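PDB 4CDB: listeriolysin O from Listeria monocytogenes, which binds cholesterol-containing host membranes, changes shape and assembles into an oligomeric pore that lyses the cell. Local coordinates for residues V400-D403 against N407-V410; N58-V63 against P433-N438; N271-K276 against T371-Y376. All blocks are in the same frame, centred on the assembly; numbering follows the deposited sequence.

Contact 1 of 3, residues V400-D403 against N407-V410. With NA (sodium ion), chain I.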
loop_
_atom_site.group_PDB
_atom_site.type_symbol
_atom_site.label_atom_id
_atom_site.label_comp_id
_atom_site.label_asym_id
_atom_site.label_seq_id
_atom_site.Cartn_x
_atom_site.Cartn_y
_atom_site.Cartn_z
ATOM N N VAL A 400 9.979 -33.013 1.274
ATOM C CA VAL A 400 10.258 -32.199 0.097
ATOM C C VAL A 400 11.221 -31.053 0.393
ATOM O O VAL A 400 10.942 -30.194 1.230
ATOM C CB VAL A 400 8.959 -31.634 -0.507
ATOM C CG1 VAL A 400 9.274 -30.639 -1.613
ATOM C CG2 VAL A 400 8.090 -32.764 -1.031
ATOM N N ASN A 401 12.356 -31.053 -0.300
ATOM C CA ASN A 401 13.328 -29.969 -0.197
ATOM C C ASN A 401 13.592 -29.323 -1.553
ATOM O O ASN A 401 12.944 -29.661 -2.544
ATOM C CB ASN A 401 14.634 -30.467 0.425
ATOM C CG ASN A 401 14.463 -30.897 1.867
ATOM O OD1 ASN A 401 14.597 -30.091 2.788
ATOM N ND2 ASN A 401 14.158 -32.173 2.071
ATOM N N TYR A 402 14.544 -28.396 -1.596
ATOM C CA TYR A 402 14.807 -27.644 -2.819
ATOM C C TYR A 402 16.297 -27.549 -3.129
ATOM O O TYR A 402 17.100 -27.215 -2.259
ATOM C CB TYR A 402 14.194 -26.243 -2.724
ATOM C CG TYR A 402 12.723 -26.252 -2.374
ATOM C CD1 TYR A 402 11.753 -26.364 -3.363
ATOM C CD2 TYR A 402 12.303 -26.161 -1.053
ATOM C CE1 TYR A 402 10.405 -26.381 -3.045
ATOM C CE2 TYR A 402 10.958 -26.176 -0.726
ATOM C CZ TYR A 402 10.014 -26.287 -1.726
ATOM O OH TYR A 402 8.675 -26.302 -1.402
ATOM N N ASP A 403 16.658 -27.848 -4.374
ATOM C CA ASP A 403 18.035 -27.687 -4.830
ATOM C C ASP A 403 18.397 -26.197 -4.914
ATOM O O ASP A 403 17.509 -25.343 -4.850
ATOM C CB ASP A 403 18.252 -28.415 -6.169
ATOM C CG ASP A 403 17.380 -27.875 -7.294
ATOM O OD1 ASP A 403 16.714 -26.836 -7.109
ATOM O OD2 ASP A 403 17.372 -28.492 -8.380
ATOM N N ASN A 407 14.402 -25.967 -7.562
ATOM C CA ASN A 407 13.612 -27.139 -7.930
ATOM C C ASN A 407 13.398 -28.084 -6.753
ATOM O O ASN A 407 14.242 -28.179 -5.865
ATOM C CB ASN A 407 14.263 -27.882 -9.095
ATOM C CG ASN A 407 14.332 -27.039 -10.352
ATOM O OD1 ASN A 407 13.478 -26.182 -10.584
ATOM N ND2 ASN A 407 15.346 -27.280 -11.173
ATOM N N GLU A 408 12.268 -28.786 -6.757
ATOM C CA GLU A 408 11.922 -29.694 -5.667
ATOM C C GLU A 408 12.765 -30.966 -5.645
ATOM O O GLU A 408 13.088 -31.533 -6.688
ATOM C CB GLU A 408 10.440 -30.075 -5.727
ATOM C CG GLU A 408 9.494 -29.012 -5.196
ATOM C CD GLU A 408 8.136 -29.581 -4.832
ATOM O OE1 GLU A 408 7.880 -30.761 -5.152
ATOM O OE2 GLU A 408 7.326 -28.852 -4.221
ATOM N N ILE A 409 13.114 -31.404 -4.440
ATOM C CA ILE A 409 13.751 -32.696 -4.242
ATOM C C ILE A 409 12.890 -33.504 -3.284
ATOM O O ILE A 409 12.716 -33.120 -2.127
ATOM C CB ILE A 409 15.157 -32.563 -3.627
ATOM C CG1 ILE A 409 15.716 -31.153 -3.831
ATOM C CG2 ILE A 409 16.094 -33.620 -4.198
ATOM C CD1 ILE A 409 17.043 -30.925 -3.134
ATOM N N VAL A 410 12.346 -34.619 -3.762
ATOM C CA VAL A 410 11.472 -35.445 -2.935
ATOM C C VAL A 410 12.186 -36.703 -2.441
ATOM O O VAL A 410 12.519 -37.588 -3.228
ATOM C CB VAL A 410 10.198 -35.851 -3.697
ATOM C CG1 VAL A 410 9.173 -36.431 -2.740
ATOM C CG2 VAL A 410 9.619 -34.650 -4.422
HETATM NA NA NA I . 6.530 -27.219 -2.477
HETATM O O HOH W 1 14.385 -33.773 0.032
#
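Val400, Asn401 and Tyr402 pair in antiparallel register with Val410, Ile409 and Glu408 at the closed end of a beta hairpin in the beta-sandwich domain. The evidence is reciprocal bonding at the hydrogen-bonded pair: Asn401 N donates to Ile409 O (2.8 Å), and Ile409 N donates back to Asn401 O (2.6 Å) from 42° out of the carbonyl plane. Beyond the strand end, Asp403 N reaches Asn407 O at 2.9 Å, while the return bond from Asn407 N to Asp403 OD1 is bent, weak and doubtful.

Tyr402 and Glu408 run side by side on the face they share with Val400 and Val410. Glu408 CG lies 3.5 Å from Tyr402 CE1, and the ring and carboxylate planes stand 66° apart. Both reach one sodium ion, through Tyr402 OH at 2.6 Å and Glu408 OE2 at 2.5 Å, so the metal closes this pair at its far end. On the other face, Ile409 CD1, with chi1 at an unstaggered -20°, reaches across to 3.3 Å from Asp403 N.

Strand 391-402 is flanked by strand 436-449 on its other edge, strand 408-414 is outermost in this four-stranded sheet, and the Tyr402 side chain rests on Tyr60 and Val62 of strand 59-74.

Contact 2 of 3, residues N58-V63 against P433-N438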
loop_
_atom_site.group_PDB
_atom_site.type_symbol
_atom_site.label_atom_id
_atom_site.label_comp_id
_atom_site.label_asym_id
_atom_site.label_seq_id
_atom_site.Cartn_x
_atom_site.Cartn_y
_atom_site.Cartn_z
ATOM N N ASN A 58 10.040 -25.235 15.203
ATOM C CA ASN A 58 9.037 -26.268 14.983
ATOM C C ASN A 58 8.362 -26.134 13.623
ATOM O O ASN A 58 7.287 -26.694 13.399
ATOM C CB ASN A 58 7.983 -26.237 16.093
ATOM C CG ASN A 58 7.321 -24.873 16.238
ATOM O OD1 ASN A 58 7.595 -23.946 15.474
ATOM N ND2 ASN A 58 6.438 -24.751 17.220
ATOM N N GLU A 59 8.993 -25.387 12.722
ATOM C CA GLU A 59 8.409 -25.114 11.412
ATOM C C GLU A 59 9.389 -25.316 10.259
ATOM O O GLU A 59 10.605 -25.354 10.455
ATOM C CB GLU A 59 7.855 -23.688 11.361
ATOM C CG GLU A 59 6.622 -23.455 12.216
ATOM C CD GLU A 59 6.082 -22.043 12.080
ATOM O OE1 GLU A 59 6.874 -21.124 11.777
ATOM O OE2 GLU A 59 4.863 -21.853 12.273
ATOM N N TYR A 60 8.838 -25.447 9.054
ATOM C CA TYR A 60 9.630 -25.454 7.831
ATOM C C TYR A 60 9.162 -24.299 6.958
ATOM O O TYR A 60 7.968 -24.179 6.666
ATOM C CB TYR A 60 9.467 -26.774 7.080
ATOM C CG TYR A 60 10.437 -26.940 5.932
ATOM C CD1 TYR A 60 11.716 -27.433 6.149
ATOM C CD2 TYR A 60 10.076 -26.604 4.632
ATOM C CE1 TYR A 60 12.610 -27.587 5.107
ATOM C CE2 TYR A 60 10.963 -26.756 3.582
ATOM C CZ TYR A 60 12.229 -27.248 3.827
ATOM O OH TYR A 60 13.118 -27.402 2.786
ATOM N N ILE A 61 10.098 -23.448 6.546
ATOM C CA ILE A 61 9.753 -22.231 5.819
ATOM C C ILE A 61 10.117 -22.311 4.337
ATOM O O ILE A 61 11.264 -22.592 3.981
ATOM C CB ILE A 61 10.441 -20.990 6.430
ATOM C CG1 ILE A 61 10.156 -20.900 7.930
ATOM C CG2 ILE A 61 9.982 -19.722 5.718
ATOM C CD1 ILE A 61 8.692 -20.702 8.266
ATOM N N VAL A 62 9.131 -22.060 3.480
ATOM C CA VAL A 62 9.365 -21.986 2.044
ATOM C C VAL A 62 9.249 -20.534 1.572
ATOM O O VAL A 62 8.222 -19.887 1.778
ATOM C CB VAL A 62 8.370 -22.874 1.261
ATOM C CG1 VAL A 62 8.620 -22.747 -0.229
ATOM C CG2 VAL A 62 8.485 -24.335 1.698
ATOM N N VAL A 63 10.305 -20.018 0.950
ATOM C CA VAL A 63 10.310 -18.632 0.490
ATOM C C VAL A 63 10.354 -18.546 -1.032
ATOM O O VAL A 63 11.295 -19.032 -1.662
ATOM C CB VAL A 63 11.505 -17.844 1.074
ATOM C CG1 VAL A 63 11.512 -16.415 0.543
ATOM C CG2 VAL A 63 11.461 -17.856 2.597
ATOM N N PRO A 433 9.063 -33.636 10.301
ATOM C CA PRO A 433 9.396 -32.239 10.000
ATOM C C PRO A 433 8.277 -31.576 9.202
ATOM O O PRO A 433 7.392 -32.273 8.703
ATOM C CB PRO A 433 10.660 -32.359 9.146
ATOM C CG PRO A 433 10.556 -33.704 8.508
ATOM C CD PRO A 433 9.888 -34.582 9.529
ATOM N N GLY A 434 8.318 -30.251 9.087
ATOM C CA GLY A 434 7.261 -29.508 8.423
ATOM C C GLY A 434 7.101 -29.834 6.951
ATOM O O GLY A 434 5.993 -29.790 6.414
ATOM N N ASN A 435 8.208 -30.173 6.297
ATOM C CA ASN A 435 8.190 -30.453 4.865
ATOM C C ASN A 435 7.791 -31.890 4.534
ATOM O O ASN A 435 8.081 -32.387 3.445
ATOM C CB ASN A 435 9.547 -30.123 4.235
ATOM C CG ASN A 435 10.700 -30.840 4.918
ATOM O OD1 ASN A 435 10.698 -31.026 6.135
ATOM N ND2 ASN A 435 11.692 -31.246 4.134
ATOM N N ALA A 436 7.123 -32.554 5.472
ATOM C CA ALA A 436 6.686 -33.930 5.261
ATOM C C ALA A 436 5.246 -33.994 4.762
ATOM O O ALA A 436 4.361 -33.327 5.301
ATOM C CB ALA A 436 6.838 -34.740 6.538
ATOM N N ARG A 437 5.015 -34.799 3.730
ATOM C CA ARG A 437 3.665 -35.012 3.221
ATOM C C ARG A 437 3.451 -36.451 2.758
ATOM O O ARG A 437 4.392 -37.244 2.713
ATOM C CB ARG A 437 3.343 -34.027 2.093
ATOM C CG ARG A 437 4.278 -34.097 0.894
ATOM C CD ARG A 437 3.896 -33.053 -0.147
ATOM N NE ARG A 437 4.849 -32.983 -1.252
ATOM C CZ ARG A 437 4.681 -33.571 -2.433
ATOM N NH1 ARG A 437 3.588 -34.279 -2.678
ATOM N NH2 ARG A 437 5.609 -33.446 -3.372
ATOM N N ASN A 438 2.205 -36.775 2.420
ATOM C CA ASN A 438 1.833 -38.118 1.984
ATOM C C ASN A 438 2.213 -39.190 2.999
ATOM O O ASN A 438 2.993 -40.097 2.705
ATOM C CB ASN A 438 2.434 -38.431 0.612
ATOM C CG ASN A 438 1.808 -37.608 -0.495
ATOM O OD1 ASN A 438 0.603 -37.359 -0.488
ATOM N ND2 ASN A 438 2.624 -37.179 -1.449
#
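Between Asn58 and Val63, the residue that meets the 433-438 segment is Tyr60, which touches Gly434 and Asn435. Before it, Asn58 and Glu59 direct their CB atoms away from that segment, and Glu59 lies instead against Thr377 of strand 362-385. Tyr60 turns the other way. Its CG is anti to the backbone N (chi1 -170°), which carries the ring out from the strand and under Asn435.

Near the strand, Tyr60 CB stands 3.8 Å from Gly434 CA, an approach made possible because the glycine puts no side chain between the two backbones. Further out, Asn435 CB sits over the ring: it is 3.6 Å from the Tyr60 centroid and 11° off the normal, which qualifies as a CH-pi contact. The amide beyond it spreads over the same ring, with Asn435 CG 3.8 Å from Tyr60 CD1 and the two planes only 8° apart, a stacked arrangement. Asn435 ND2 also donates to Val400 O, a bond that helps to fix the rotation of the amide.

Gly434 and Asn435 are the two central residues of a type I beta turn from Pro433 to Ala436, closed by Ala436 N to Pro433 O at 3.3 Å. This turn leads from strand 426-432 into strand 436-449 of the beta-sandwich domain, so Tyr60 packs the long strand 59-74 against the turn that opens strand 436-449, at one end of the four-stranded sheet.

Past Tyr60, the segment faces other partners. Ile61 packs on Tyr54 of the neighbouring strand 52-56 and on Ala375, Val62 lies against Tyr376, and Val63 touches Tyr54 and Thr371.

Contact 3 of 3, residues N271-K276 against T371-Y376. With NA (sodium ion), chain G.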
loop_
_atom_site.group_PDB
_atom_site.type_symbol
_atom_site.label_atom_id
_atom_site.label_comp_id
_atom_site.label_asym_id
_atom_site.label_seq_id
_atom_site.Cartn_x
_atom_site.Cartn_y
_atom_site.Cartn_z
ATOM N N ASN A 271 4.000 -10.755 11.732
ATOM C CA ASN A 271 4.989 -11.808 11.530
ATOM C C ASN A 271 4.369 -13.053 10.904
ATOM O O ASN A 271 5.059 -14.035 10.628
ATOM C CB ASN A 271 5.669 -12.167 12.852
ATOM C CG ASN A 271 4.675 -12.436 13.965
ATOM O OD1 ASN A 271 3.479 -12.605 13.723
ATOM N ND2 ASN A 271 5.166 -12.479 15.198
ATOM N N SER A 272 3.059 -13.000 10.686
ATOM C CA SER A 272 2.326 -14.114 10.101
ATOM C C SER A 272 2.777 -14.434 8.678
ATOM O O SER A 272 3.083 -13.536 7.892
ATOM C CB SER A 272 0.826 -13.821 10.113
ATOM O OG SER A 272 0.118 -14.792 9.362
ATOM N N HIS A 273 2.813 -15.721 8.354
ATOM C CA HIS A 273 3.193 -16.162 7.020
ATOM C C HIS A 273 1.954 -16.501 6.199
ATOM O O HIS A 273 2.060 -16.997 5.079
ATOM C CB HIS A 273 4.114 -17.381 7.100
ATOM C CG HIS A 273 5.356 -17.151 7.902
ATOM N ND1 HIS A 273 6.566 -16.833 7.328
ATOM C CD2 HIS A 273 5.577 -17.202 9.239
ATOM C CE1 HIS A 273 7.480 -16.693 8.274
ATOM N NE2 HIS A 273 6.901 -16.913 9.442
ATOM N N SER A 274 0.782 -16.227 6.764
ATOM C CA SER A 274 -0.483 -16.565 6.117
ATOM C C SER A 274 -0.700 -15.830 4.795
ATOM O O SER A 274 -0.143 -14.755 4.566
ATOM C CB SER A 274 -1.654 -16.292 7.060
ATOM O OG SER A 274 -2.891 -16.540 6.416
ATOM N N THR A 275 -1.518 -16.419 3.929
ATOM C CA THR A 275 -1.828 -15.829 2.632
ATOM C C THR A 275 -3.099 -14.985 2.706
ATOM O O THR A 275 -3.586 -14.486 1.692
ATOM C CB THR A 275 -2.001 -16.919 1.557
ATOM O OG1 THR A 275 -2.186 -16.307 0.275
ATOM C CG2 THR A 275 -3.203 -17.795 1.879
ATOM N N LYS A 276 -3.627 -14.828 3.917
ATOM C CA LYS A 276 -4.867 -14.088 4.131
ATOM C C LYS A 276 -4.639 -12.736 4.802
ATOM O O LYS A 276 -5.595 -12.059 5.184
ATOM C CB LYS A 276 -5.838 -14.913 4.978
ATOM C CG LYS A 276 -6.569 -16.007 4.225
ATOM C CD LYS A 276 -7.551 -16.721 5.140
ATOM C CE LYS A 276 -8.538 -17.565 4.351
ATOM N NZ LYS A 276 -7.857 -18.587 3.511
ATOM N N THR A 371 8.062 -10.993 -2.510
ATOM C CA THR A 371 8.436 -12.145 -1.700
ATOM C C THR A 371 7.237 -12.692 -0.938
ATOM O O THR A 371 6.612 -11.981 -0.152
ATOM C CB THR A 371 9.544 -11.785 -0.700
ATOM O OG1 THR A 371 10.681 -11.287 -1.415
ATOM C CG2 THR A 371 9.951 -13.006 0.117
ATOM N N THR A 372 6.917 -13.958 -1.184
ATOM C CA THR A 372 5.848 -14.632 -0.459
ATOM C C THR A 372 6.409 -15.854 0.255
ATOM O O THR A 372 7.289 -16.538 -0.267
ATOM C CB THR A 372 4.704 -15.063 -1.396
ATOM O OG1 THR A 372 5.217 -15.927 -2.417
ATOM C CG2 THR A 372 4.059 -13.847 -2.041
ATOM N N SER A 373 5.900 -16.127 1.452
ATOM C CA SER A 373 6.393 -17.249 2.240
ATOM C C SER A 373 5.282 -18.217 2.645
ATOM O O SER A 373 4.095 -17.925 2.494
ATOM C CB SER A 373 7.136 -16.749 3.480
ATOM O OG SER A 373 6.248 -16.116 4.379
ATOM N N LYS A 374 5.687 -19.371 3.162
ATOM C CA LYS A 374 4.758 -20.411 3.576
ATOM C C LYS A 374 5.365 -21.158 4.757
ATOM O O LYS A 374 6.515 -21.600 4.694
ATOM C CB LYS A 374 4.498 -21.376 2.419
ATOM C CG LYS A 374 3.031 -21.675 2.139
ATOM C CD LYS A 374 2.416 -22.559 3.212
ATOM C CE LYS A 374 1.188 -23.290 2.682
ATOM N NZ LYS A 374 0.163 -22.357 2.136
ATOM N N ALA A 375 4.598 -21.290 5.834
ATOM C CA ALA A 375 5.088 -21.945 7.042
ATOM C C ALA A 375 4.414 -23.297 7.259
ATOM O O ALA A 375 3.186 -23.393 7.289
ATOM C CB ALA A 375 4.884 -21.046 8.254
ATOM N N TYR A 376 5.222 -24.341 7.410
ATOM C CA TYR A 376 4.700 -25.680 7.661
ATOM C C TYR A 376 5.108 -26.165 9.049
ATOM O O TYR A 376 6.294 -26.346 9.326
ATOM C CB TYR A 376 5.190 -26.656 6.589
ATOM C CG TYR A 376 4.714 -26.326 5.190
ATOM C CD1 TYR A 376 5.432 -25.456 4.378
ATOM C CD2 TYR A 376 3.550 -26.888 4.681
ATOM C CE1 TYR A 376 5.002 -25.153 3.100
ATOM C CE2 TYR A 376 3.114 -26.590 3.403
ATOM C CZ TYR A 376 3.844 -25.722 2.618
ATOM O OH TYR A 376 3.417 -25.420 1.345
HETATM NA NA NA G . 5.684 -10.928 1.884
HETATM O O HOH W 2 3.421 -9.926 1.820
HETATM O O HOH W 3 7.539 -11.488 3.499
#
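His273 and Ser373 make a contact that rests on one imidazole reaching from an irregular loop to a beta strand. His273 ND1 and Ser373 OG are 3.1 Å apart with an angle of 155°, a hydrogen bond in which either atom could be the donor. The hydroxyl comes to the ring at its edge, near the ring plane. Ser373 OG sits between its own backbone N and carbonyl carbon (chi1 67°), which brings it within bonding distance of the imidazole. Beside this polar contact, Ala375 CB lies oblique to the ring, 3.9 Å from His273 CB.

The loop is shaped by two consecutive ST turns, Ser272 OG accepting from Ser274 N at 3.0 Å and Ser274 OG from Lys276 N at 3.1 Å. Gln207 NE2 further braces it by donating to the carbonyls of Ser272 and Ser274. On the strand, Thr371 O binds a sodium ion at 2.5 Å, together with two waters.

Lys276 is the N-cap of helix 277-286, and residues 274-283 probably become a beta-stranded transmembrane segment in the pore. The arrangement thus fits the soluble form of a cholesterol-dependent cytolysin, in which the probable membrane hairpin is still helical, its leading loop touching strand 362-385 through His273.

In the fold
Contact 2 sits between the other two, its centre 12 Å from each, whereas the centres of contacts 1 and 3 are 19 Å apart and their nearest atoms about 6 Å. Contacts 2 and 3 share a sheet: Tyr60 N lies 2.7 Å from Tyr376 O and Val62 N 2.9 Å from Lys374 O, both probable hydrogen bonds. Contacts 1 and 2 share another, meeting through Val400 N and Asn435 O (3.0 Å) and through Asn401 OD1 and Tyr60 OH (3.1 Å), again probable hydrogen bonds. The Tyr60 side chain is about 8 Å from the sodium ion that Tyr402 and Glu408 bind. Along the chain, contacts 3 and 1 follow in series inside the loop closed by contact 2.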